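Local structure of beta-galactosidase (Trichoderma reesei, 3OGR) at residues 44-49 with 318-323; 72-77 with 110-115; 213-218 with 276-281. The protein probably hydrolyses terminal non-reducing beta-D-galactose residues from beta-D-galactosides, as a member of glycosyl hydrolase family 35. All coordinates share one frame; numbering follows the deposited sequence.

Interaction 1: residues 44-49 with 318-323; sequences SGEVHP and IFNIYM. With GAL (beta-D-galactopyranose), chain E.
S44 and N320 pair in register where strand 38-47 runs parallel to strand 318-321, the closure of the TIM barrel between its first and last strands. In the backbone, S44 N donates to F319 O, I321 N to S44 O, and E46 N to I321 O at 2.9 Å. The axes of 44-47 and 318-321 stand at 37°.

Inside the barrel, S44 OG donates to N320 OD1 at 2.7 Å, from above the amide carbonyl plane, not onto a lone pair. The same amide gives its ND2 to E46 OE1 at 2.9 Å, nearly along the C-O axis, and to V277 O of the neighbouring strand. E46 is heavily shared: OE1 also bonds to S74, while OE2 forms a salt bridge with R114 and accepts a bond from H48 NE2 on its anti lone pair, in the imidazole plane. With CG anti to the backbone N (chi1 -170°) and a bend at chi2, the E46 side chain passes beside the Y322 ring. A glutamine in place of E46 would probably leave R114 without this charge partner and weaken the hold on the H48 ring.

Rings and sulfur make up the rest. Y322 sits at the corner where the chain turns, a cis peptide bond joining it to M323; M323 SD lies over one face of its ring, Y322 CE1 is 3.5 Å from galactose O6, and OH bonds to Y342. M323, bent at chi2 and chi3, brings its methyl over the H48 ring in a CH-pi contact, CE sitting 3.5 Å from the centroid and 10° off the normal.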
loop_
_atom_site.group_PDB
_atom_site.type_symbol
_atom_site.label_atom_id
_atom_site.label_comp_id
_atom_site.label_asym_id
_atom_site.label_seq_id
_atom_site.Cartn_x
_atom_site.Cartn_y
_atom_site.Cartn_z
ATOM N N SER A 44 -5.741 -4.112 11.208
ATOM C CA SER A 44 -4.813 -3.065 10.776
ATOM C C SER A 44 -4.668 -3.078 9.261
ATOM O O SER A 44 -4.885 -4.111 8.628
ATOM C CB SER A 44 -3.454 -3.401 11.432
ATOM O OG SER A 44 -2.432 -2.558 10.917
ATOM N N GLY A 45 -4.352 -1.892 8.720
ATOM C CA GLY A 45 -4.071 -1.786 7.305
ATOM C C GLY A 45 -2.690 -1.238 7.074
ATOM O O GLY A 45 -2.265 -0.316 7.755
ATOM N N GLU A 46 -1.989 -1.752 6.070
ATOM C CA GLU A 46 -0.660 -1.253 5.761
ATOM C C GLU A 46 -0.717 0.045 4.913
ATOM O O GLU A 46 -1.434 0.074 3.907
ATOM C CB GLU A 46 0.122 -2.336 4.983
ATOM C CG GLU A 46 1.639 -1.972 4.846
ATOM C CD GLU A 46 2.528 -2.407 6.006
ATOM O OE1 GLU A 46 2.005 -3.073 6.944
ATOM O OE2 GLU A 46 3.756 -2.190 5.906
ATOM N N VAL A 47 0.088 1.022 5.300
ATOM C CA VAL A 47 0.213 2.331 4.641
ATOM C C VAL A 47 1.669 2.697 4.750
ATOM O O VAL A 47 2.231 2.601 5.840
ATOM C CB VAL A 47 -0.630 3.420 5.286
ATOM C CG1 VAL A 47 -0.398 4.833 4.613
ATOM C CG2 VAL A 47 -2.143 3.031 5.231
ATOM N N HIS A 48 2.272 3.170 3.670
ATOM C CA HIS A 48 3.704 3.543 3.719
ATOM C C HIS A 48 3.813 5.076 3.528
ATOM O O HIS A 48 3.579 5.563 2.419
ATOM C CB HIS A 48 4.503 2.818 2.630
ATOM C CG HIS A 48 4.510 1.335 2.830
ATOM N ND1 HIS A 48 4.874 0.424 1.844
ATOM C CD2 HIS A 48 4.198 0.603 3.932
ATOM C CE1 HIS A 48 4.762 -0.803 2.339
ATOM N NE2 HIS A 48 4.376 -0.718 3.608
ATOM N N PRO A 49 4.178 5.792 4.594
ATOM C CA PRO A 49 4.153 7.283 4.504
ATOM C C PRO A 49 5.046 7.783 3.369
ATOM O O PRO A 49 4.705 8.768 2.733
ATOM C CB PRO A 49 4.642 7.766 5.872
ATOM C CG PRO A 49 5.269 6.523 6.555
ATOM C CD PRO A 49 4.548 5.256 5.940
ATOM N N ILE A 318 -4.490 -10.380 15.884
ATOM C CA ILE A 318 -3.720 -9.215 15.369
ATOM C C ILE A 318 -3.588 -9.503 13.881
ATOM O O ILE A 318 -3.014 -10.513 13.470
ATOM C CB ILE A 318 -2.349 -9.054 16.047
ATOM C CG1 ILE A 318 -2.501 -8.810 17.567
ATOM C CG2 ILE A 318 -1.581 -7.878 15.360
ATOM C CD1 ILE A 318 -1.155 -8.718 18.337
ATOM N N PHE A 319 -4.202 -8.654 13.062
ATOM C CA PHE A 319 -4.438 -9.026 11.640
ATOM C C PHE A 319 -4.225 -7.755 10.826
ATOM O O PHE A 319 -5.022 -6.824 10.914
ATOM C CB PHE A 319 -5.906 -9.504 11.564
ATOM C CG PHE A 319 -6.365 -10.047 10.206
ATOM C CD1 PHE A 319 -5.466 -10.542 9.272
ATOM C CD2 PHE A 319 -7.715 -10.108 9.924
ATOM C CE1 PHE A 319 -5.904 -11.081 8.039
ATOM C CE2 PHE A 319 -8.164 -10.671 8.703
ATOM C CZ PHE A 319 -7.256 -11.152 7.787
ATOM N N ASN A 320 -3.178 -7.776 9.969
ATOM C CA ASN A 320 -2.832 -6.598 9.167
ATOM C C ASN A 320 -2.860 -6.910 7.701
ATOM O O ASN A 320 -2.307 -7.941 7.303
ATOM C CB ASN A 320 -1.412 -6.118 9.550
ATOM C CG ASN A 320 -0.975 -4.914 8.707
ATOM O OD1 ASN A 320 -1.651 -3.873 8.645
ATOM N ND2 ASN A 320 0.164 -5.080 7.998
ATOM N N ILE A 321 -3.535 -6.065 6.914
ATOM C CA ILE A 321 -3.741 -6.297 5.475
ATOM C C ILE A 321 -2.720 -5.506 4.692
ATOM O O ILE A 321 -2.699 -4.254 4.733
ATOM C CB ILE A 321 -5.193 -5.800 5.109
ATOM C CG1 ILE A 321 -6.282 -6.570 5.905
ATOM C CG2 ILE A 321 -5.387 -5.990 3.618
ATOM C CD1 ILE A 321 -6.086 -8.135 5.913
ATOM N N TYR A 322 -1.824 -6.234 3.963
ATOM C CA TYR A 322 -0.761 -5.614 3.203
ATOM C C TYR A 322 -1.080 -5.763 1.703
ATOM O O TYR A 322 -1.167 -6.906 1.272
ATOM C CB TYR A 322 0.574 -6.349 3.533
ATOM C CG TYR A 322 1.787 -5.730 2.856
ATOM C CD1 TYR A 322 1.992 -5.808 1.484
ATOM C CD2 TYR A 322 2.770 -5.036 3.626
ATOM C CE1 TYR A 322 3.072 -5.203 0.861
ATOM C CE2 TYR A 322 3.872 -4.425 3.013
ATOM C CZ TYR A 322 4.007 -4.487 1.642
ATOM O OH TYR A 322 5.080 -3.830 1.060
ATOM N N MET A 323 -1.218 -4.694 0.922
ATOM C CA MET A 323 -1.373 -3.267 1.357
ATOM C C MET A 323 -2.855 -2.987 1.539
ATOM O O MET A 323 -3.736 -3.678 0.956
ATOM C CB MET A 323 -0.882 -2.354 0.217
ATOM C CG MET A 323 0.629 -2.547 -0.065
ATOM S SD MET A 323 1.676 -2.144 1.293
ATOM C CE MET A 323 1.426 -0.347 1.408
HETATM C C1 GAL E . 6.272 -9.737 2.199
HETATM C C2 GAL E . 7.332 -8.659 2.601
HETATM C C3 GAL E . 6.848 -7.276 2.216
HETATM C C4 GAL E . 6.484 -7.239 0.726
HETATM C C5 GAL E . 5.473 -8.350 0.457
HETATM C C6 GAL E . 5.118 -8.532 -1.034
HETATM O O1 GAL E . 6.812 -11.058 2.207
HETATM O O2 GAL E . 7.488 -8.706 4.017
HETATM O O3 GAL E . 7.875 -6.326 2.458
HETATM O O4 GAL E . 7.683 -7.495 -0.002
HETATM O O5 GAL E . 6.040 -9.624 0.827
HETATM O O6 GAL E . 4.463 -7.351 -1.492
#

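Interaction 2: residues 72-77 with 110-115; sequences TVSFYV and YLLARP. With GAL (beta-D-galactopyranose), chain E.
T72 to Y76 run parallel to Y110 to R114, pair for pair in register, the axes 20° apart, with bonds alternating from V73 N to Y110 O through L112 N to V73 O, F75 N to L112 O and R114 N to F75 O.

V73, F75, L111 and A113 share the face turned to the helices. V73 CB meets L111 CD2 at 3.7 Å, the two side chains lying alongside each other, and F75 lays its CE1–CZ side against A113, CZ reaching CB at 3.6 Å. Helix 98-107 covers this face, F100 meeting the F75 ring edge-to-face.

S74, L112, Y76 and R114 point into the barrel. The R114 guanidinium lies flat on the Y76 ring, planes 19° apart and centres 4.0 Å apart; the bend at chi3 (-63°) folds it back over the tyrosine. Its NH1 forms a salt bridge with E278 OE2, which, with E46 at NH2, would help fix its rotation against the ring. Y76 OH accepts a hydrogen bond from galactose O3 at 2.8 Å and is also bonded to N179. Neighbouring parallel strands joined through a helix make a beta-alpha-beta crossover of the TIM barrel, here ending at the galactose site.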
loop_
_atom_site.group_PDB
_atom_site.type_symbol
_atom_site.label_atom_id
_atom_site.label_comp_id
_atom_site.label_asym_id
_atom_site.label_seq_id
_atom_site.Cartn_x
_atom_site.Cartn_y
_atom_site.Cartn_z
ATOM N N THR A 72 -6.006 0.190 13.520
ATOM C CA THR A 72 -4.551 0.315 13.472
ATOM C C THR A 72 -4.097 0.408 12.028
ATOM O O THR A 72 -4.785 -0.037 11.075
ATOM C CB THR A 72 -3.956 -0.996 14.120
ATOM O OG1 THR A 72 -4.484 -1.116 15.459
ATOM C CG2 THR A 72 -2.456 -1.043 14.117
ATOM N N VAL A 73 -2.933 1.052 11.872
ATOM C CA VAL A 73 -2.195 1.077 10.615
ATOM C C VAL A 73 -0.803 0.585 10.860
ATOM O O VAL A 73 -0.206 0.938 11.917
ATOM C CB VAL A 73 -2.211 2.499 9.985
ATOM C CG1 VAL A 73 -1.043 2.704 9.000
ATOM C CG2 VAL A 73 -3.580 2.731 9.280
ATOM N N SER A 74 -0.280 -0.194 9.897
ATOM C CA SER A 74 1.112 -0.696 9.974
ATOM C C SER A 74 1.901 0.020 8.938
ATOM O O SER A 74 1.416 0.177 7.815
ATOM C CB SER A 74 1.085 -2.207 9.780
ATOM O OG SER A 74 2.379 -2.713 9.589
ATOM N N PHE A 75 3.118 0.473 9.260
ATOM C CA PHE A 75 3.888 1.223 8.279
ATOM C C PHE A 75 5.358 0.835 8.320
ATOM O O PHE A 75 5.931 0.594 9.398
ATOM C CB PHE A 75 3.745 2.759 8.515
ATOM C CG PHE A 75 4.408 3.290 9.778
ATOM C CD1 PHE A 75 3.808 3.164 11.015
ATOM C CD2 PHE A 75 5.656 3.924 9.692
ATOM C CE1 PHE A 75 4.441 3.714 12.170
ATOM C CE2 PHE A 75 6.318 4.416 10.852
ATOM C CZ PHE A 75 5.675 4.314 12.084
ATOM N N TYR A 76 5.963 0.827 7.140
ATOM C CA TYR A 76 7.419 0.810 7.003
ATOM C C TYR A 76 8.013 2.191 7.023
ATOM O O TYR A 76 7.346 3.224 6.674
ATOM C CB TYR A 76 7.840 0.141 5.638
ATOM C CG TYR A 76 7.702 -1.363 5.595
ATOM C CD1 TYR A 76 8.205 -2.210 6.636
ATOM C CD2 TYR A 76 7.218 -1.961 4.410
ATOM C CE1 TYR A 76 8.125 -3.658 6.484
ATOM C CE2 TYR A 76 7.176 -3.352 4.260
ATOM C CZ TYR A 76 7.606 -4.181 5.302
ATOM O OH TYR A 76 7.522 -5.538 5.156
ATOM N N VAL A 77 9.310 2.225 7.371
ATOM C CA VAL A 77 10.143 3.411 7.101
ATOM C C VAL A 77 11.234 2.975 6.137
ATOM O O VAL A 77 11.783 1.881 6.304
ATOM C CB VAL A 77 10.730 3.966 8.398
ATOM C CG1 VAL A 77 11.555 5.291 8.115
ATOM C CG2 VAL A 77 9.577 4.286 9.324
ATOM N N TYR A 110 -4.266 3.557 15.940
ATOM C CA TYR A 110 -2.991 3.195 16.549
ATOM C C TYR A 110 -2.044 2.723 15.472
ATOM O O TYR A 110 -2.477 2.431 14.352
ATOM C CB TYR A 110 -3.171 2.135 17.625
ATOM C CG TYR A 110 -3.894 2.663 18.835
ATOM C CD1 TYR A 110 -3.325 3.680 19.606
ATOM C CD2 TYR A 110 -5.113 2.099 19.215
ATOM C CE1 TYR A 110 -4.001 4.170 20.763
ATOM C CE2 TYR A 110 -5.751 2.579 20.387
ATOM C CZ TYR A 110 -5.171 3.557 21.123
ATOM O OH TYR A 110 -5.813 4.011 22.303
ATOM N N LEU A 111 -0.745 2.627 15.787
ATOM C CA LEU A 111 0.247 2.302 14.767
ATOM C C LEU A 111 1.141 1.160 15.180
ATOM O O LEU A 111 1.632 1.056 16.324
ATOM C CB LEU A 111 1.129 3.493 14.399
ATOM C CG LEU A 111 0.396 4.723 13.817
ATOM C CD1 LEU A 111 1.452 5.816 13.634
ATOM C CD2 LEU A 111 -0.255 4.418 12.465
ATOM N N LEU A 112 1.460 0.339 14.192
ATOM C CA LEU A 112 2.527 -0.681 14.304
ATOM C C LEU A 112 3.674 -0.127 13.439
ATOM O O LEU A 112 3.507 0.002 12.180
ATOM C CB LEU A 112 1.964 -2.038 13.745
ATOM C CG LEU A 112 3.050 -3.058 13.249
ATOM C CD1 LEU A 112 4.143 -3.340 14.341
ATOM C CD2 LEU A 112 2.341 -4.365 12.922
ATOM N N ALA A 113 4.802 0.215 14.067
ATOM C CA ALA A 113 5.947 0.783 13.368
ATOM C C ALA A 113 6.940 -0.305 12.937
ATOM O O ALA A 113 7.270 -1.185 13.754
ATOM C CB ALA A 113 6.659 1.752 14.351
ATOM N N ARG A 114 7.315 -0.306 11.647
ATOM C CA ARG A 114 8.184 -1.355 11.120
ATOM C C ARG A 114 9.343 -0.669 10.383
ATOM O O ARG A 114 9.348 -0.547 9.132
ATOM C CB ARG A 114 7.372 -2.299 10.146
ATOM C CG ARG A 114 5.964 -2.667 10.734
ATOM C CD ARG A 114 5.367 -3.908 10.126
ATOM N NE ARG A 114 5.123 -3.765 8.706
ATOM C CZ ARG A 114 5.252 -4.791 7.865
ATOM N NH1 ARG A 114 5.738 -6.018 8.269
ATOM N NH2 ARG A 114 4.873 -4.638 6.577
ATOM N N PRO A 115 10.336 -0.180 11.116
ATOM C CA PRO A 115 11.352 0.647 10.469
ATOM C C PRO A 115 12.535 -0.106 9.862
ATOM O O PRO A 115 13.485 0.525 9.383
ATOM C CB PRO A 115 11.853 1.561 11.591
ATOM C CG PRO A 115 11.715 0.640 12.831
ATOM C CD PRO A 115 10.420 -0.149 12.589
HETATM C C1 GAL E . 6.272 -9.737 2.199
HETATM C C2 GAL E . 7.332 -8.659 2.601
HETATM C C3 GAL E . 6.848 -7.276 2.216
HETATM C C4 GAL E . 6.484 -7.239 0.726
HETATM C C5 GAL E . 5.473 -8.350 0.457
HETATM C C6 GAL E . 5.118 -8.532 -1.034
HETATM O O1 GAL E . 6.812 -11.058 2.207
HETATM O O2 GAL E . 7.488 -8.706 4.017
HETATM O O3 GAL E . 7.875 -6.326 2.458
HETATM O O4 GAL E . 7.683 -7.495 -0.002
HETATM O O5 GAL E . 6.040 -9.624 0.827
HETATM O O6 GAL E . 4.463 -7.351 -1.492
#

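Interaction 3: residues 213-218 with 276-281; sequences INNDAF and LVEFQG. With GAL (beta-D-galactopyranose), chain E.
At the galactose-binding site of the barrel, the loop 213-218 meets the corner of strand 275-280, where the backbones of N215 and V277 come nearest, by their CA atoms. V277 is the apolar half of the contact. Its CG2 touches I213 CD1 at 3.8 Å, the two side chains sliding past each other in opposite directions. The same V277 CG2 comes to 3.3 Å from the backbone oxygen N214 O. The other branch, CG1, rests on N215 CB at 3.7 Å.

The polar half lies one residue on. The chain turns a corner at V277 and E278, within the TIM-barrel strand 275-280, and E278, extended beyond CG, carries its carboxylate to the sugar. OE2 accepts a hydrogen bond from galactose O2 at 2.9 Å; OE1 lies 3.0 Å from the anomeric carbon, GAL C1, and is bonded to Y240. N215 holds its CG between the backbone N and the carbonyl carbon (chi1 68°), which brings ND2 to 2.9 Å from E278 OE2, amide and carboxylate planes 43° apart. N215 is a second-shell residue, its amide held by the galactose-binding residues N179 and E180: OD1 accepts a hydrogen bond from the backbone N of E180, and ND2 donates to N179 OD1.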
loop_
_atom_site.group_PDB
_atom_site.type_symbol
_atom_site.label_atom_id
_atom_site.label_comp_id
_atom_site.label_asym_id
_atom_site.label_seq_id
_atom_site.Cartn_x
_atom_site.Cartn_y
_atom_site.Cartn_z
ATOM N N ILE A 213 7.029 -7.244 17.969
ATOM C CA ILE A 213 6.360 -8.303 17.222
ATOM C C ILE A 213 7.138 -8.555 15.987
ATOM O O ILE A 213 7.653 -7.599 15.380
ATOM C CB ILE A 213 4.895 -7.881 17.001
ATOM C CG1 ILE A 213 4.091 -9.033 16.315
ATOM C CG2 ILE A 213 4.814 -6.622 16.067
ATOM C CD1 ILE A 213 2.511 -8.763 16.451
ATOM N N ASN A 214 7.293 -9.826 15.584
ATOM C CA ASN A 214 8.008 -10.119 14.339
ATOM C C ASN A 214 7.063 -10.604 13.248
ATOM O O ASN A 214 5.858 -10.656 13.460
ATOM C CB ASN A 214 9.191 -11.073 14.576
ATOM C CG ASN A 214 8.756 -12.454 14.911
ATOM O OD1 ASN A 214 7.587 -12.712 15.300
ATOM N ND2 ASN A 214 9.751 -13.360 14.942
ATOM N N ASN A 215 7.642 -10.897 12.058
ATOM C CA ASN A 215 6.809 -11.281 10.908
ATOM C C ASN A 215 7.515 -12.350 10.110
ATOM O O ASN A 215 7.960 -12.150 9.008
ATOM C CB ASN A 215 6.420 -10.049 10.025
ATOM C CG ASN A 215 7.582 -9.421 9.289
ATOM O OD1 ASN A 215 8.692 -9.273 9.805
ATOM N ND2 ASN A 215 7.277 -8.913 8.072
ATOM N N ASP A 216 7.559 -13.540 10.691
ATOM C CA ASP A 216 8.171 -14.672 10.026
ATOM C C ASP A 216 7.445 -14.878 8.685
ATOM O O ASP A 216 6.217 -14.755 8.591
ATOM C CB ASP A 216 8.066 -15.869 10.978
ATOM C CG ASP A 216 9.150 -16.852 10.862
ATOM O OD1 ASP A 216 10.061 -16.805 9.956
ATOM O OD2 ASP A 216 9.050 -17.886 11.643
ATOM N N ALA A 217 8.199 -15.164 7.626
ATOM C CA ALA A 217 7.576 -15.334 6.277
ATOM C C ALA A 217 6.591 -16.462 6.196
ATOM O O ALA A 217 5.655 -16.435 5.354
ATOM C CB ALA A 217 8.680 -15.575 5.246
ATOM N N PHE A 218 6.773 -17.450 7.076
ATOM C CA PHE A 218 5.866 -18.591 7.216
ATOM C C PHE A 218 5.974 -19.003 8.678
ATOM O O PHE A 218 6.820 -18.479 9.401
ATOM C CB PHE A 218 6.334 -19.729 6.279
ATOM C CG PHE A 218 7.698 -20.290 6.607
ATOM C CD1 PHE A 218 8.861 -19.634 6.200
ATOM C CD2 PHE A 218 7.800 -21.508 7.313
ATOM C CE1 PHE A 218 10.171 -20.158 6.541
ATOM C CE2 PHE A 218 9.090 -22.007 7.667
ATOM C CZ PHE A 218 10.244 -21.320 7.276
ATOM N N LEU A 276 -1.194 -12.275 12.371
ATOM C CA LEU A 276 -0.799 -12.262 10.941
ATOM C C LEU A 276 -0.395 -10.818 10.651
ATOM O O LEU A 276 -1.240 -9.912 10.486
ATOM C CB LEU A 276 -1.950 -12.677 10.041
ATOM C CG LEU A 276 -2.329 -14.195 10.168
ATOM C CD1 LEU A 276 -3.668 -14.451 9.407
ATOM C CD2 LEU A 276 -1.181 -15.117 9.601
ATOM N N VAL A 277 0.926 -10.599 10.679
ATOM C CA VAL A 277 1.491 -9.240 10.611
ATOM C C VAL A 277 1.421 -8.686 9.207
ATOM O O VAL A 277 1.336 -7.496 8.972
ATOM C CB VAL A 277 2.927 -9.246 11.236
ATOM C CG1 VAL A 277 3.598 -7.862 11.040
ATOM C CG2 VAL A 277 2.817 -9.512 12.732
ATOM N N GLU A 278 1.432 -9.605 8.216
ATOM C CA GLU A 278 1.089 -9.225 6.812
ATOM C C GLU A 278 0.226 -10.322 6.243
ATOM O O GLU A 278 0.676 -11.489 6.178
ATOM C CB GLU A 278 2.332 -9.139 5.926
ATOM C CG GLU A 278 3.361 -8.048 6.370
ATOM C CD GLU A 278 4.581 -8.100 5.507
ATOM O OE1 GLU A 278 4.457 -8.540 4.328
ATOM O OE2 GLU A 278 5.647 -7.712 5.978
ATOM N N PHE A 279 -0.993 -9.999 5.850
ATOM C CA PHE A 279 -1.766 -10.967 5.071
ATOM C C PHE A 279 -2.227 -10.276 3.792
ATOM O O PHE A 279 -2.589 -9.065 3.795
ATOM C CB PHE A 279 -2.994 -11.429 5.855
ATOM C CG PHE A 279 -3.664 -12.581 5.203
ATOM C CD1 PHE A 279 -3.104 -13.877 5.255
ATOM C CD2 PHE A 279 -4.797 -12.362 4.407
ATOM C CE1 PHE A 279 -3.719 -14.940 4.611
ATOM C CE2 PHE A 279 -5.397 -13.424 3.682
ATOM C CZ PHE A 279 -4.851 -14.715 3.828
ATOM N N GLN A 280 -2.204 -11.050 2.712
ATOM C CA GLN A 280 -2.467 -10.544 1.349
ATOM C C GLN A 280 -3.706 -9.626 1.252
ATOM O O GLN A 280 -4.823 -10.049 1.532
ATOM C CB GLN A 280 -2.632 -11.791 0.480
ATOM C CG GLN A 280 -2.777 -11.447 -1.006
ATOM C CD GLN A 280 -2.276 -12.579 -1.877
ATOM O OE1 GLN A 280 -2.348 -13.769 -1.512
ATOM N NE2 GLN A 280 -1.838 -12.215 -3.071
ATOM N N GLY A 281 -3.444 -8.449 0.748
ATOM C CA GLY A 281 -4.447 -7.441 0.407
ATOM C C GLY A 281 -4.369 -7.051 -1.075
ATOM O O GLY A 281 -5.076 -6.133 -1.487
HETATM C C1 GAL E . 6.272 -9.737 2.199
HETATM C C2 GAL E . 7.332 -8.659 2.601
HETATM C C3 GAL E . 6.848 -7.276 2.216
HETATM C C4 GAL E . 6.484 -7.239 0.726
HETATM C C5 GAL E . 5.473 -8.350 0.457
HETATM C C6 GAL E . 5.118 -8.532 -1.034
HETATM O O1 GAL E . 6.812 -11.058 2.207
HETATM O O2 GAL E . 7.488 -8.706 4.017
HETATM O O3 GAL E . 7.875 -6.326 2.458
HETATM O O4 GAL E . 7.683 -7.495 -0.002
HETATM O O5 GAL E . 6.040 -9.624 0.827
HETATM O O6 GAL E . 4.463 -7.351 -1.492
#

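How the interactions relate
All three contacts are buried in the TIM-barrel domain, and each touches the same galactose. Interactions 1 and 2 are strand pairings of one sheet, joined because strands 38-47 and 72-76 are neighbours; interaction 3 uses strand 275-280, next to 318-321, but sets it against a loop and buries much less surface. Their chemistry follows: regular backbone bonds in interactions 1 and 2, no clear hydrogen bond across interaction 3, where V277 packs on the loop and N215 meets E278. R114 of interaction 2 links all three, between the carboxylates of E46 in interaction 1 and E278 in interaction 3. Along the chain, interactions 2 and 3 follow one another inside the long loop that interaction 1 closes.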